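Local structure of Rep protein (Adeno-associated virus - 5, 1M55) at residues Y65-F70 with M102-Y107; A165-D170 with L174-L179; V9-D14 with L53-R58; A113-V118 with D129-T134; H89-V94 with P151-P156. The protein is probably the origin-binding endonuclease that nicks viral DNA in a rolling-circle-type replication, its catalytic domain carrying a bound metal. All blocks are in the same frame, centred on the assembly; numbering follows the deposited sequence.

Overall arrangement
An antiparallel sheet with helices on both faces organises the five contacts. Contacts 1 and 3 use different parts of helix 50-71, their centres 20 Å apart; contact 1 shares helix 101-118 with contact 4, their centres 12 Å apart. Contacts 3 and 4 meet through neighbouring strands, the backbone N of Arg10 probably hydrogen-bonded to Trp130 O. On the other face, contact 5 sets helix 149-154 against strand 88-95 and supplies His89 and His91 to the zinc ion, which Glu82 also binds. Contact 2, its centre 11 Å from that of contact 5, adds the chain leading to helix 179-191. The Ala165 side chain lies about 11 Å from this zinc ion, and Trp67 about 9 Å from the second.

Contact 1: Y65-F70 with M102-Y107; sequences YEWNKF and MVLGRY
Leu104 touches helix 50-71 through a single branch: its CD1 meets the outer corner of the Trp67 indole, 3.5 Å from Trp67 CH2, at a slant to the ring. With CG of Trp67 anti to the backbone N (chi1 -175°), the indole is carried out from its helix to reach that methyl. Trp67 and Leu104 both also rest on Tyr5 of strand 3-10, the arrangement of two helices packed side by side on one face of a sheet, here in the nuclease fold of the Rep family. One turn further on comes Tyr107, with Val103 CG2 over part of the face turned from Phe70. On its other face Tyr107 forms an offset stack with Phe70, the planes only 7° from parallel and the centroids 4.0 Å apart. The two side chains run in opposite directions, and each ring therefore also lies against the other residue's CB; Phe70 CB is 4.0 Å from the Tyr107 centroid. Lys69 CE lies over part of the other face of Phe70, while Lys69 NZ is held in a salt bridge to Glu66 OE2 at 2.8 Å.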
# COMPACT_ATOMS: atom_id res chain seq x y z
N TYR A 65 -4.71 -10.52 -2.78
CA TYR A 65 -5.27 -11.79 -3.23
C TYR A 65 -4.24 -12.90 -3.04
O TYR A 65 -4.58 -14.00 -2.59
CB TYR A 65 -5.73 -11.70 -4.69
CG TYR A 65 -6.83 -10.66 -4.92
CD1 TYR A 65 -7.19 -10.26 -6.21
CD2 TYR A 65 -7.47 -10.05 -3.84
CE1 TYR A 65 -8.15 -9.27 -6.41
CE2 TYR A 65 -8.43 -9.05 -4.03
CZ TYR A 65 -8.76 -8.66 -5.31
OH TYR A 65 -9.68 -7.66 -5.50
N GLU A 66 -2.98 -12.60 -3.33
CA GLU A 66 -1.91 -13.58 -3.18
C GLU A 66 -1.71 -13.85 -1.68
O GLU A 66 -1.50 -14.99 -1.27
CB GLU A 66 -0.62 -13.06 -3.82
CG GLU A 66 0.36 -14.14 -4.26
CD GLU A 66 -0.16 -15.03 -5.39
OE1 GLU A 66 -1.16 -14.67 -6.07
OE2 GLU A 66 0.45 -16.09 -5.62
N TRP A 67 -1.81 -12.80 -0.87
CA TRP A 67 -1.67 -12.94 0.58
C TRP A 67 -2.78 -13.85 1.11
O TRP A 67 -2.53 -14.75 1.92
CB TRP A 67 -1.75 -11.58 1.27
CG TRP A 67 -1.50 -11.63 2.75
CD1 TRP A 67 -2.38 -12.02 3.71
CD2 TRP A 67 -0.29 -11.27 3.43
NE1 TRP A 67 -1.80 -11.92 4.95
CE2 TRP A 67 -0.52 -11.46 4.81
CE3 TRP A 67 0.96 -10.79 3.01
CZ2 TRP A 67 0.46 -11.20 5.78
CZ3 TRP A 67 1.93 -10.53 3.98
CH2 TRP A 67 1.67 -10.73 5.35
N ASN A 68 -4.01 -13.64 0.62
CA ASN A 68 -5.16 -14.45 1.04
C ASN A 68 -4.92 -15.92 0.72
O ASN A 68 -5.42 -16.80 1.43
CB ASN A 68 -6.45 -13.98 0.34
CG ASN A 68 -6.90 -12.58 0.78
OD1 ASN A 68 -7.77 -11.99 0.13
ND2 ASN A 68 -6.34 -12.06 1.86
N LYS A 69 -4.20 -16.20 -0.35
CA LYS A 69 -3.90 -17.58 -0.72
C LYS A 69 -3.11 -18.25 0.41
O LYS A 69 -3.39 -19.39 0.79
CB LYS A 69 -3.08 -17.63 -2.02
CG LYS A 69 -2.71 -19.04 -2.45
CD LYS A 69 -1.74 -19.02 -3.62
CE LYS A 69 -0.44 -18.38 -3.23
NZ LYS A 69 0.61 -18.58 -4.26
N PHE A 70 -2.15 -17.51 0.96
CA PHE A 70 -1.31 -18.00 2.05
C PHE A 70 -2.00 -18.01 3.42
O PHE A 70 -1.81 -18.94 4.20
CB PHE A 70 -0.02 -17.17 2.14
CG PHE A 70 0.83 -17.23 0.91
CD1 PHE A 70 1.19 -16.07 0.24
CD2 PHE A 70 1.29 -18.45 0.41
CE1 PHE A 70 1.99 -16.11 -0.90
CE2 PHE A 70 2.10 -18.51 -0.73
CZ PHE A 70 2.45 -17.33 -1.38
N MET A 102 8.89 -16.48 10.16
CA MET A 102 10.00 -17.13 9.47
C MET A 102 9.72 -17.45 8.00
O MET A 102 10.64 -17.52 7.19
CB MET A 102 10.44 -18.40 10.22
CG MET A 102 9.56 -19.62 10.01
SD MET A 102 10.20 -21.10 10.86
CE MET A 102 11.94 -21.10 10.31
N VAL A 103 8.44 -17.62 7.66
CA VAL A 103 8.06 -17.94 6.29
C VAL A 103 7.65 -16.70 5.47
O VAL A 103 7.59 -16.75 4.23
CB VAL A 103 6.94 -19.01 6.26
CG1 VAL A 103 5.59 -18.40 6.62
CG2 VAL A 103 6.91 -19.70 4.91
N LEU A 104 7.41 -15.58 6.15
CA LEU A 104 7.01 -14.34 5.50
C LEU A 104 7.91 -13.92 4.34
O LEU A 104 7.42 -13.46 3.31
CB LEU A 104 6.91 -13.20 6.53
CG LEU A 104 6.38 -11.85 6.03
CD1 LEU A 104 4.93 -11.98 5.56
CD2 LEU A 104 6.48 -10.82 7.14
N GLY A 105 9.22 -14.08 4.51
CA GLY A 105 10.15 -13.70 3.46
C GLY A 105 9.86 -14.43 2.16
O GLY A 105 9.78 -13.81 1.10
N ARG A 106 9.67 -15.74 2.24
CA ARG A 106 9.38 -16.54 1.05
C ARG A 106 8.04 -16.14 0.45
O ARG A 106 7.92 -15.99 -0.77
CB ARG A 106 9.38 -18.02 1.39
CG ARG A 106 9.56 -18.93 0.18
CD ARG A 106 9.37 -20.38 0.55
NE ARG A 106 7.97 -20.67 0.90
CZ ARG A 106 7.59 -21.48 1.88
NH1 ARG A 106 8.49 -22.09 2.64
NH2 ARG A 106 6.30 -21.70 2.10
N TYR A 107 7.03 -15.95 1.30
CA TYR A 107 5.71 -15.55 0.82
C TYR A 107 5.74 -14.23 0.07
O TYR A 107 5.22 -14.13 -1.05
CB TYR A 107 4.73 -15.45 1.99
CG TYR A 107 4.26 -16.77 2.55
CD1 TYR A 107 3.45 -16.82 3.68
CD2 TYR A 107 4.62 -17.98 1.95
CE1 TYR A 107 3.00 -18.03 4.20
CE2 TYR A 107 4.18 -19.20 2.46
CZ TYR A 107 3.37 -19.22 3.58
OH TYR A 107 2.92 -20.41 4.10

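Contact 2: A165-D170 with L174-L179; sequences AWTNLD and LAALNL
With CG of Leu177 opposite its own carbonyl carbon (chi1 -57°), CD1 continues the extended chain, and the other branch, CD2, turns onto the strand backbone, 3.6 Å from Ala165 N. In Thr167 the hydroxyl stands anti to the backbone N (chi1 -174°), and the methyl CG2 is directed to Ala176 CB, a loose 4.4 Å. Ala165 CB packs on Ala176 O at 3.4 Å, and its distance to Ala176 CB is 4.2 Å; the carbonyl oxygen is hydrogen-bonded to Arg182 NH2. Strand 162-167 pairs antiparallel with strand 77-83, and the contact folds the chain back over the end of the strand just before helix 179-191, where Asn178 is the N-cap. An ST turn marks the exit from the strand: Thr167 OG1 accepts from Leu169 N at 3.0 Å and is hydrogen-bonded to Phe77 O as well. At the closed end of the loop a water bridges the segments, donating to Asp170 O (2.8 Å) and accepting from Leu174 N.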
# COMPACT_ATOMS: atom_id res chain seq x y z
N ALA A 165 -6.03 5.65 0.08
CA ALA A 165 -5.95 4.61 1.09
C ALA A 165 -7.14 3.68 0.96
O ALA A 165 -8.19 4.08 0.46
CB ALA A 165 -5.88 5.22 2.50
N TRP A 166 -6.96 2.44 1.40
CA TRP A 166 -8.00 1.42 1.33
C TRP A 166 -7.92 0.59 2.61
O TRP A 166 -6.84 0.40 3.18
CB TRP A 166 -7.75 0.45 0.17
CG TRP A 166 -7.59 1.05 -1.20
CD1 TRP A 166 -8.54 1.11 -2.18
CD2 TRP A 166 -6.37 1.54 -1.78
NE1 TRP A 166 -7.98 1.59 -3.35
CE2 TRP A 166 -6.66 1.86 -3.13
CE3 TRP A 166 -5.07 1.73 -1.30
CZ2 TRP A 166 -5.68 2.36 -4.00
CZ3 TRP A 166 -4.10 2.23 -2.17
CH2 TRP A 166 -4.41 2.54 -3.50
N THR A 167 -9.06 0.04 3.04
CA THR A 167 -9.08 -0.79 4.23
C THR A 167 -10.39 -1.55 4.34
O THR A 167 -11.41 -1.14 3.78
CB THR A 167 -8.91 0.05 5.52
OG1 THR A 167 -8.80 -0.83 6.65
CG2 THR A 167 -10.10 0.97 5.73
N ASN A 168 -10.33 -2.71 5.00
CA ASN A 168 -11.52 -3.49 5.25
C ASN A 168 -11.76 -3.52 6.77
O ASN A 168 -12.50 -4.36 7.28
CB ASN A 168 -11.46 -4.90 4.63
CG ASN A 168 -10.30 -5.73 5.14
OD1 ASN A 168 -9.47 -5.26 5.92
ND2 ASN A 168 -10.23 -6.97 4.69
N LEU A 169 -11.10 -2.60 7.48
CA LEU A 169 -11.27 -2.46 8.92
C LEU A 169 -12.37 -1.42 9.11
O LEU A 169 -12.20 -0.25 8.75
CB LEU A 169 -9.97 -1.97 9.58
CG LEU A 169 -8.79 -2.95 9.56
CD1 LEU A 169 -7.51 -2.23 9.93
CD2 LEU A 169 -9.06 -4.11 10.52
N ASP A 170 -13.51 -1.84 9.64
CA ASP A 170 -14.66 -0.96 9.85
C ASP A 170 -14.32 0.35 10.56
O ASP A 170 -14.81 1.41 10.20
CB ASP A 170 -15.76 -1.69 10.63
CG ASP A 170 -16.35 -2.87 9.86
OD1 ASP A 170 -16.40 -2.82 8.61
OD2 ASP A 170 -16.76 -3.85 10.52
N LEU A 174 -14.10 5.00 6.99
CA LEU A 174 -14.39 6.40 6.68
C LEU A 174 -13.12 7.24 6.62
O LEU A 174 -12.97 8.09 5.74
CB LEU A 174 -15.37 6.97 7.71
CG LEU A 174 -15.73 8.45 7.59
CD1 LEU A 174 -16.29 8.78 6.20
CD2 LEU A 174 -16.73 8.80 8.68
N ALA A 175 -12.19 6.97 7.52
CA ALA A 175 -10.92 7.71 7.58
C ALA A 175 -10.06 7.57 6.33
O ALA A 175 -9.37 8.52 5.95
CB ALA A 175 -10.12 7.26 8.81
N ALA A 176 -10.13 6.41 5.69
CA ALA A 176 -9.32 6.14 4.50
C ALA A 176 -9.19 7.30 3.52
O ALA A 176 -8.08 7.68 3.14
CB ALA A 176 -9.82 4.88 3.79
N LEU A 177 -10.32 7.88 3.12
CA LEU A 177 -10.31 8.98 2.16
C LEU A 177 -10.92 10.27 2.69
O LEU A 177 -11.33 11.14 1.91
CB LEU A 177 -11.03 8.56 0.88
CG LEU A 177 -10.50 7.31 0.16
CD1 LEU A 177 -11.36 7.02 -1.06
CD2 LEU A 177 -9.05 7.51 -0.24
N ASN A 178 -10.96 10.41 4.01
CA ASN A 178 -11.54 11.60 4.61
C ASN A 178 -10.61 12.23 5.65
O ASN A 178 -10.34 11.65 6.70
CB ASN A 178 -12.90 11.30 5.23
CG ASN A 178 -13.66 12.56 5.59
OD1 ASN A 178 -13.39 13.20 6.61
ND2 ASN A 178 -14.61 12.95 4.74
N LEU A 179 -10.11 13.41 5.31
CA LEU A 179 -9.20 14.19 6.15
C LEU A 179 -9.82 14.63 7.47
O LEU A 179 -9.16 14.63 8.51
CB LEU A 179 -8.71 15.41 5.37
CG LEU A 179 -7.87 15.10 4.13
CD1 LEU A 179 -7.84 16.29 3.19
CD2 LEU A 179 -6.46 14.69 4.54
O HOH W 1 -15.48 4.01 9.48

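Contact 3: V9-D14 with L53-R58; sequences VRVPFD and LTVADR
Val11 and Val55 are set in the same rotamer, each with CG1 anti to its backbone N (chi1 179° and -179°), and they slide past one another in opposite directions until Val11 CG1 lies 3.7 Å from Val55 CG1. The second branch of Val11, CG2, stands opposite its carbonyl carbon and points instead to Ala56 CB, a looser 4.2 Å. One valine thus straddles two successive residues of helix 50-71, a V-shaped side chain spread over the helix surface. Strand 3-10, paired on both flanks with strands 88-95 and 131-133, lies against this helix, and the contact comes where the chain is leaving the strand. Val55 also touches Phe26 and Val30 of helix 24-32, joining a second helix to the same packing. Its CG1 rests against Pro12 O at 3.6 Å, a carbonyl oxygen buried here with no polar partner anywhere in the model. Pro12 also touches Ile59, another residue of helix 50-71, and Phe120.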
# COMPACT_ATOMS: atom_id res chain seq x y z
N VAL A 9 5.78 -1.14 -0.67
CA VAL A 9 5.99 -1.40 -2.09
C VAL A 9 6.18 -0.08 -2.84
O VAL A 9 5.30 0.78 -2.83
CB VAL A 9 4.79 -2.16 -2.71
CG1 VAL A 9 5.05 -2.44 -4.19
CG2 VAL A 9 4.55 -3.47 -1.97
N ARG A 10 7.35 0.08 -3.45
CA ARG A 10 7.63 1.27 -4.24
C ARG A 10 6.97 1.02 -5.59
O ARG A 10 7.15 -0.04 -6.20
CB ARG A 10 9.14 1.47 -4.37
CG ARG A 10 9.76 1.93 -3.06
CD ARG A 10 11.26 1.94 -3.12
NE ARG A 10 11.82 2.61 -1.94
CZ ARG A 10 13.11 2.60 -1.62
NH1 ARG A 10 13.98 1.95 -2.38
NH2 ARG A 10 13.52 3.25 -0.54
N VAL A 11 6.15 1.97 -6.02
CA VAL A 11 5.38 1.85 -7.26
C VAL A 11 6.12 2.26 -8.54
O VAL A 11 6.42 3.44 -8.75
CB VAL A 11 4.05 2.64 -7.14
CG1 VAL A 11 3.24 2.55 -8.42
CG2 VAL A 11 3.24 2.11 -5.96
N PRO A 12 6.40 1.28 -9.43
CA PRO A 12 7.09 1.54 -10.70
C PRO A 12 6.10 2.11 -11.72
O PRO A 12 4.96 1.64 -11.80
CB PRO A 12 7.56 0.15 -11.13
CG PRO A 12 7.40 -0.72 -9.88
CD PRO A 12 6.17 -0.16 -9.26
N PHE A 13 6.52 3.10 -12.50
CA PHE A 13 5.64 3.70 -13.50
C PHE A 13 6.38 4.33 -14.69
O PHE A 13 5.81 4.53 -15.76
CB PHE A 13 4.74 4.76 -12.85
CG PHE A 13 5.48 5.99 -12.38
CD1 PHE A 13 5.72 7.05 -13.24
CD2 PHE A 13 5.96 6.06 -11.08
CE1 PHE A 13 6.43 8.17 -12.82
CE2 PHE A 13 6.66 7.18 -10.64
CZ PHE A 13 6.90 8.24 -11.51
N ASP A 14 7.65 4.67 -14.48
CA ASP A 14 8.47 5.31 -15.51
C ASP A 14 9.08 4.25 -16.42
O ASP A 14 9.90 3.45 -15.97
CB ASP A 14 9.58 6.11 -14.82
CG ASP A 14 10.25 7.12 -15.73
OD1 ASP A 14 10.21 8.32 -15.39
OD2 ASP A 14 10.83 6.73 -16.75
N LEU A 53 -1.62 6.07 -9.23
CA LEU A 53 -2.68 5.45 -8.42
C LEU A 53 -3.22 4.21 -9.12
O LEU A 53 -3.53 3.20 -8.48
CB LEU A 53 -3.81 6.45 -8.17
CG LEU A 53 -5.05 5.95 -7.43
CD1 LEU A 53 -4.68 5.32 -6.09
CD2 LEU A 53 -6.02 7.10 -7.26
N THR A 54 -3.32 4.27 -10.45
CA THR A 54 -3.81 3.14 -11.23
C THR A 54 -2.91 1.93 -11.03
O THR A 54 -3.40 0.81 -10.80
CB THR A 54 -3.92 3.53 -12.73
OG1 THR A 54 -4.90 4.57 -12.87
CG2 THR A 54 -4.33 2.33 -13.58
N VAL A 55 -1.60 2.14 -11.08
CA VAL A 55 -0.65 1.04 -10.87
C VAL A 55 -0.75 0.57 -9.42
O VAL A 55 -0.80 -0.63 -9.15
CB VAL A 55 0.81 1.48 -11.13
CG1 VAL A 55 1.76 0.30 -10.92
CG2 VAL A 55 0.97 2.02 -12.52
N ALA A 56 -0.81 1.53 -8.50
CA ALA A 56 -0.88 1.24 -7.07
C ALA A 56 -2.07 0.36 -6.68
O ALA A 56 -1.91 -0.61 -5.93
CB ALA A 56 -0.91 2.53 -6.27
N ASP A 57 -3.25 0.67 -7.20
CA ASP A 57 -4.43 -0.13 -6.86
C ASP A 57 -4.30 -1.55 -7.37
O ASP A 57 -4.72 -2.49 -6.69
CB ASP A 57 -5.72 0.50 -7.41
CG ASP A 57 -6.97 -0.22 -6.89
OD1 ASP A 57 -7.16 -0.28 -5.66
OD2 ASP A 57 -7.74 -0.74 -7.73
N ARG A 58 -3.74 -1.72 -8.57
CA ARG A 58 -3.58 -3.06 -9.12
C ARG A 58 -2.59 -3.84 -8.27
O ARG A 58 -2.81 -5.01 -7.96
CB ARG A 58 -3.13 -3.01 -10.58
CG ARG A 58 -3.12 -4.38 -11.27
CD ARG A 58 -4.48 -5.08 -11.21
NE ARG A 58 -5.56 -4.24 -11.72
CZ ARG A 58 -5.85 -4.06 -13.01
NH1 ARG A 58 -5.14 -4.69 -13.94
NH2 ARG A 58 -6.81 -3.22 -13.36

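Contact 4: A113-V118 with D129-T134; sequences AQLVKV and DWVAIT
Trp130 drives the benzene end of its indole against helix 101-118, where Leu115 and Val116 receive the rim of the ring and not its face. Leu115 CB stands 3.9 Å from Trp130 CH2, with CD1 of the same leucine 4.1 Å from that carbon. Beside it, Val116 CG2 meets Trp130 CZ2 at 3.8 Å, near the plane of the ring. From a CB that already points to the helix, chi1 74° places CG of Trp130 between the backbone N and the carbonyl carbon, a crowded position, so that the benzene end faces Leu115 and Val116. Val131 CG2 lies 3.5 Å above the indole plane, off toward the rim, and makes a loose contact of 4.5 Å with Leu115 CD1. Strand 131-133 runs antiparallel to strand 3-10, so the contact fastens helix 101-118 to this part of the sheet; Val62 of helix 50-71 also touches Leu115, bringing a second helix to the same place. The backbones of Trp130 and Arg10 are hydrogen-bonded, which fixes the base of the large side chain. What joins the two segments is entirely apolar: an indole edge packed against two aliphatic side chains, held by contact and burial, with no polar group of either segment taking part across the interface.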
# COMPACT_ATOMS: atom_id res chain seq x y z
N ALA A 113 7.00 -11.84 -7.23
CA ALA A 113 7.05 -12.53 -8.52
C ALA A 113 5.69 -12.44 -9.23
O ALA A 113 5.63 -12.24 -10.45
CB ALA A 113 7.46 -13.98 -8.32
N GLN A 114 4.61 -12.57 -8.47
CA GLN A 114 3.26 -12.49 -9.03
C GLN A 114 3.00 -11.07 -9.56
O GLN A 114 2.40 -10.89 -10.62
CB GLN A 114 2.22 -12.89 -7.98
CG GLN A 114 0.77 -12.69 -8.41
CD GLN A 114 0.30 -13.68 -9.47
OE1 GLN A 114 1.09 -14.39 -10.09
NE2 GLN A 114 -1.01 -13.72 -9.69
N LEU A 115 3.46 -10.06 -8.82
CA LEU A 115 3.28 -8.68 -9.25
C LEU A 115 4.00 -8.44 -10.57
O LEU A 115 3.47 -7.79 -11.48
CB LEU A 115 3.83 -7.71 -8.19
CG LEU A 115 3.04 -7.61 -6.88
CD1 LEU A 115 3.78 -6.76 -5.87
CD2 LEU A 115 1.67 -7.03 -7.17
N VAL A 116 5.22 -8.97 -10.69
CA VAL A 116 6.01 -8.81 -11.91
C VAL A 116 5.26 -9.38 -13.12
O VAL A 116 5.19 -8.74 -14.17
CB VAL A 116 7.40 -9.47 -11.75
CG1 VAL A 116 8.16 -9.49 -13.08
CG2 VAL A 116 8.22 -8.71 -10.71
N LYS A 117 4.67 -10.55 -12.95
CA LYS A 117 3.93 -11.19 -14.04
C LYS A 117 2.61 -10.51 -14.40
O LYS A 117 2.35 -10.22 -15.57
CB LYS A 117 3.68 -12.66 -13.72
CG LYS A 117 4.95 -13.50 -13.74
CD LYS A 117 4.66 -14.98 -13.60
CE LYS A 117 4.15 -15.34 -12.22
NZ LYS A 117 4.04 -16.81 -12.06
N VAL A 118 1.78 -10.25 -13.40
CA VAL A 118 0.47 -9.66 -13.61
C VAL A 118 0.43 -8.17 -13.92
O VAL A 118 -0.26 -7.73 -14.85
CB VAL A 118 -0.45 -9.93 -12.39
CG1 VAL A 118 -1.80 -9.24 -12.56
CG2 VAL A 118 -0.64 -11.42 -12.20
N ASP A 129 15.05 -2.52 -3.77
CA ASP A 129 14.18 -2.99 -2.70
C ASP A 129 12.76 -2.48 -2.87
O ASP A 129 12.17 -1.94 -1.93
CB ASP A 129 14.72 -2.53 -1.33
CG ASP A 129 16.14 -3.01 -1.06
OD1 ASP A 129 16.46 -4.18 -1.36
OD2 ASP A 129 16.95 -2.20 -0.55
N TRP A 130 12.19 -2.68 -4.06
CA TRP A 130 10.85 -2.19 -4.31
C TRP A 130 9.73 -2.90 -3.54
O TRP A 130 8.62 -2.38 -3.47
CB TRP A 130 10.57 -2.08 -5.82
CG TRP A 130 10.35 -3.36 -6.53
CD1 TRP A 130 11.30 -4.25 -6.94
CD2 TRP A 130 9.09 -3.89 -6.95
NE1 TRP A 130 10.70 -5.31 -7.59
CE2 TRP A 130 9.35 -5.11 -7.61
CE3 TRP A 130 7.76 -3.45 -6.84
CZ2 TRP A 130 8.33 -5.90 -8.15
CZ3 TRP A 130 6.75 -4.24 -7.38
CH2 TRP A 130 7.04 -5.45 -8.03
N VAL A 131 10.00 -4.09 -3.01
CA VAL A 131 9.03 -4.80 -2.18
C VAL A 131 9.83 -5.14 -0.93
O VAL A 131 10.67 -6.05 -0.95
CB VAL A 131 8.49 -6.09 -2.83
CG1 VAL A 131 7.54 -6.81 -1.87
CG2 VAL A 131 7.75 -5.77 -4.12
N ALA A 132 9.61 -4.38 0.14
CA ALA A 132 10.37 -4.57 1.37
C ALA A 132 9.55 -4.77 2.63
O ALA A 132 8.65 -3.98 2.94
CB ALA A 132 11.32 -3.38 1.56
N ILE A 133 9.88 -5.82 3.38
CA ILE A 133 9.20 -6.10 4.65
C ILE A 133 9.86 -5.22 5.71
O ILE A 133 11.10 -5.18 5.81
CB ILE A 133 9.39 -7.57 5.08
CG1 ILE A 133 8.84 -8.52 4.02
CG2 ILE A 133 8.70 -7.81 6.42
CD1 ILE A 133 9.23 -9.97 4.25
N THR A 134 9.07 -4.49 6.48
CA THR A 134 9.63 -3.64 7.52
C THR A 134 10.17 -4.53 8.64
O THR A 134 9.50 -5.46 9.10
CB THR A 134 8.58 -2.66 8.07
OG1 THR A 134 8.09 -1.86 6.99
CG2 THR A 134 9.19 -1.74 9.12

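Contact 5: H89-V94 with P151-P156; sequences HLHTLV and PAYLLP. With ZN (zinc ion), chain C.
Leu154 packs closely where its two methyls divide between two partners: CD2 lies over one face of the His91 imidazole, 4.1 Å from the centroid and 21° off the ring normal, and CD1 meets Leu93 CD1 tip to tip at 3.7 Å. His91 and Leu93 are alternate residues of strand 88-95, pointing to the same side of the sheet, which suits the leucine's fork. Looser is the exposed side, where Tyr153 CE2 stands 4.2 Å from His91 CE1, its ring slanting past the imidazole. The covered face probably helps fix how the imidazole is turned, as does a hydrogen bond between His91 ND1 and Glu6 OE2. His91 NE2 binds the zinc ion at 2.0 Å; His89 NE2 and Glu82 bind the same ion. Histidines on both sides of a bulky hydrophobic residue, here Leu90, make the HUH motif of rolling-circle replication endonucleases, with helix 149-154 laid alongside the metal site.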
# COMPACT_ATOMS: atom_id res chain seq x y z
N HIS A 89 4.79 5.15 -3.08
CA HIS A 89 4.88 3.85 -2.42
C HIS A 89 3.65 3.53 -1.61
O HIS A 89 2.86 4.41 -1.28
CB HIS A 89 6.13 3.81 -1.52
CG HIS A 89 6.13 4.87 -0.46
ND1 HIS A 89 6.50 6.18 -0.67
CD2 HIS A 89 5.75 4.80 0.85
CE1 HIS A 89 6.32 6.85 0.47
NE2 HIS A 89 5.87 6.06 1.42
N LEU A 90 3.50 2.25 -1.31
CA LEU A 90 2.37 1.76 -0.54
C LEU A 90 2.81 1.20 0.81
O LEU A 90 3.75 0.41 0.87
CB LEU A 90 1.67 0.62 -1.29
CG LEU A 90 0.93 0.91 -2.59
CD1 LEU A 90 0.83 -0.36 -3.42
CD2 LEU A 90 -0.45 1.48 -2.28
N HIS A 91 2.17 1.67 1.88
CA HIS A 91 2.41 1.12 3.21
C HIS A 91 1.33 0.06 3.25
O HIS A 91 0.13 0.38 3.28
CB HIS A 91 2.16 2.15 4.31
CG HIS A 91 3.25 3.16 4.45
ND1 HIS A 91 4.28 3.06 5.35
CD2 HIS A 91 3.47 4.30 3.75
CE1 HIS A 91 5.08 4.12 5.19
NE2 HIS A 91 4.63 4.90 4.23
N THR A 92 1.74 -1.20 3.16
CA THR A 92 0.80 -2.31 3.14
C THR A 92 0.76 -3.04 4.47
O THR A 92 1.66 -3.83 4.79
CB THR A 92 1.18 -3.28 2.00
OG1 THR A 92 1.52 -2.52 0.82
CG2 THR A 92 0.02 -4.21 1.67
N LEU A 93 -0.26 -2.74 5.28
CA LEU A 93 -0.42 -3.39 6.57
C LEU A 93 -1.42 -4.53 6.41
O LEU A 93 -2.57 -4.31 6.02
CB LEU A 93 -0.96 -2.42 7.62
CG LEU A 93 -0.09 -1.25 8.08
CD1 LEU A 93 -0.87 -0.42 9.09
CD2 LEU A 93 1.19 -1.78 8.71
N VAL A 94 -0.97 -5.75 6.68
CA VAL A 94 -1.84 -6.91 6.57
C VAL A 94 -1.72 -7.68 7.88
O VAL A 94 -0.62 -7.82 8.42
CB VAL A 94 -1.46 -7.80 5.38
CG1 VAL A 94 -2.54 -8.85 5.16
CG2 VAL A 94 -1.30 -6.96 4.12
N PRO A 151 -3.64 5.21 13.34
CA PRO A 151 -3.91 6.61 13.69
C PRO A 151 -2.66 7.40 14.11
O PRO A 151 -2.60 8.61 13.93
CB PRO A 151 -4.92 6.49 14.84
CG PRO A 151 -4.57 5.18 15.47
CD PRO A 151 -4.34 4.30 14.27
N ALA A 152 -1.67 6.69 14.64
CA ALA A 152 -0.44 7.34 15.09
C ALA A 152 0.49 7.79 13.98
O ALA A 152 1.03 8.90 14.02
CB ALA A 152 0.32 6.41 16.02
N TYR A 153 0.61 6.96 12.95
CA TYR A 153 1.55 7.23 11.87
C TYR A 153 1.00 7.44 10.47
O TYR A 153 1.46 8.33 9.75
CB TYR A 153 2.56 6.09 11.86
CG TYR A 153 3.76 6.26 10.97
CD1 TYR A 153 4.67 7.29 11.18
CD2 TYR A 153 4.03 5.32 9.98
CE1 TYR A 153 5.84 7.36 10.44
CE2 TYR A 153 5.19 5.39 9.23
CZ TYR A 153 6.10 6.41 9.47
OH TYR A 153 7.27 6.43 8.76
N LEU A 154 0.01 6.64 10.07
CA LEU A 154 -0.54 6.76 8.72
C LEU A 154 -1.63 7.80 8.55
O LEU A 154 -1.59 8.60 7.60
CB LEU A 154 -1.03 5.40 8.23
CG LEU A 154 0.04 4.30 8.19
CD1 LEU A 154 -0.58 3.02 7.65
CD2 LEU A 154 1.23 4.72 7.34
N LEU A 155 -2.61 7.83 9.45
CA LEU A 155 -3.70 8.79 9.35
C LEU A 155 -3.31 10.28 9.32
O LEU A 155 -3.98 11.07 8.67
CB LEU A 155 -4.76 8.55 10.44
CG LEU A 155 -5.51 7.21 10.41
CD1 LEU A 155 -6.72 7.30 11.33
CD2 LEU A 155 -5.95 6.86 8.99
N PRO A 156 -2.22 10.68 10.02
CA PRO A 156 -1.79 12.08 10.02
C PRO A 156 -1.34 12.65 8.67
O PRO A 156 -1.28 13.87 8.51
CB PRO A 156 -0.63 12.08 11.01
CG PRO A 156 -0.96 10.99 11.95
CD PRO A 156 -1.44 9.91 11.02
ZN ZN C . 5.37 6.54 3.35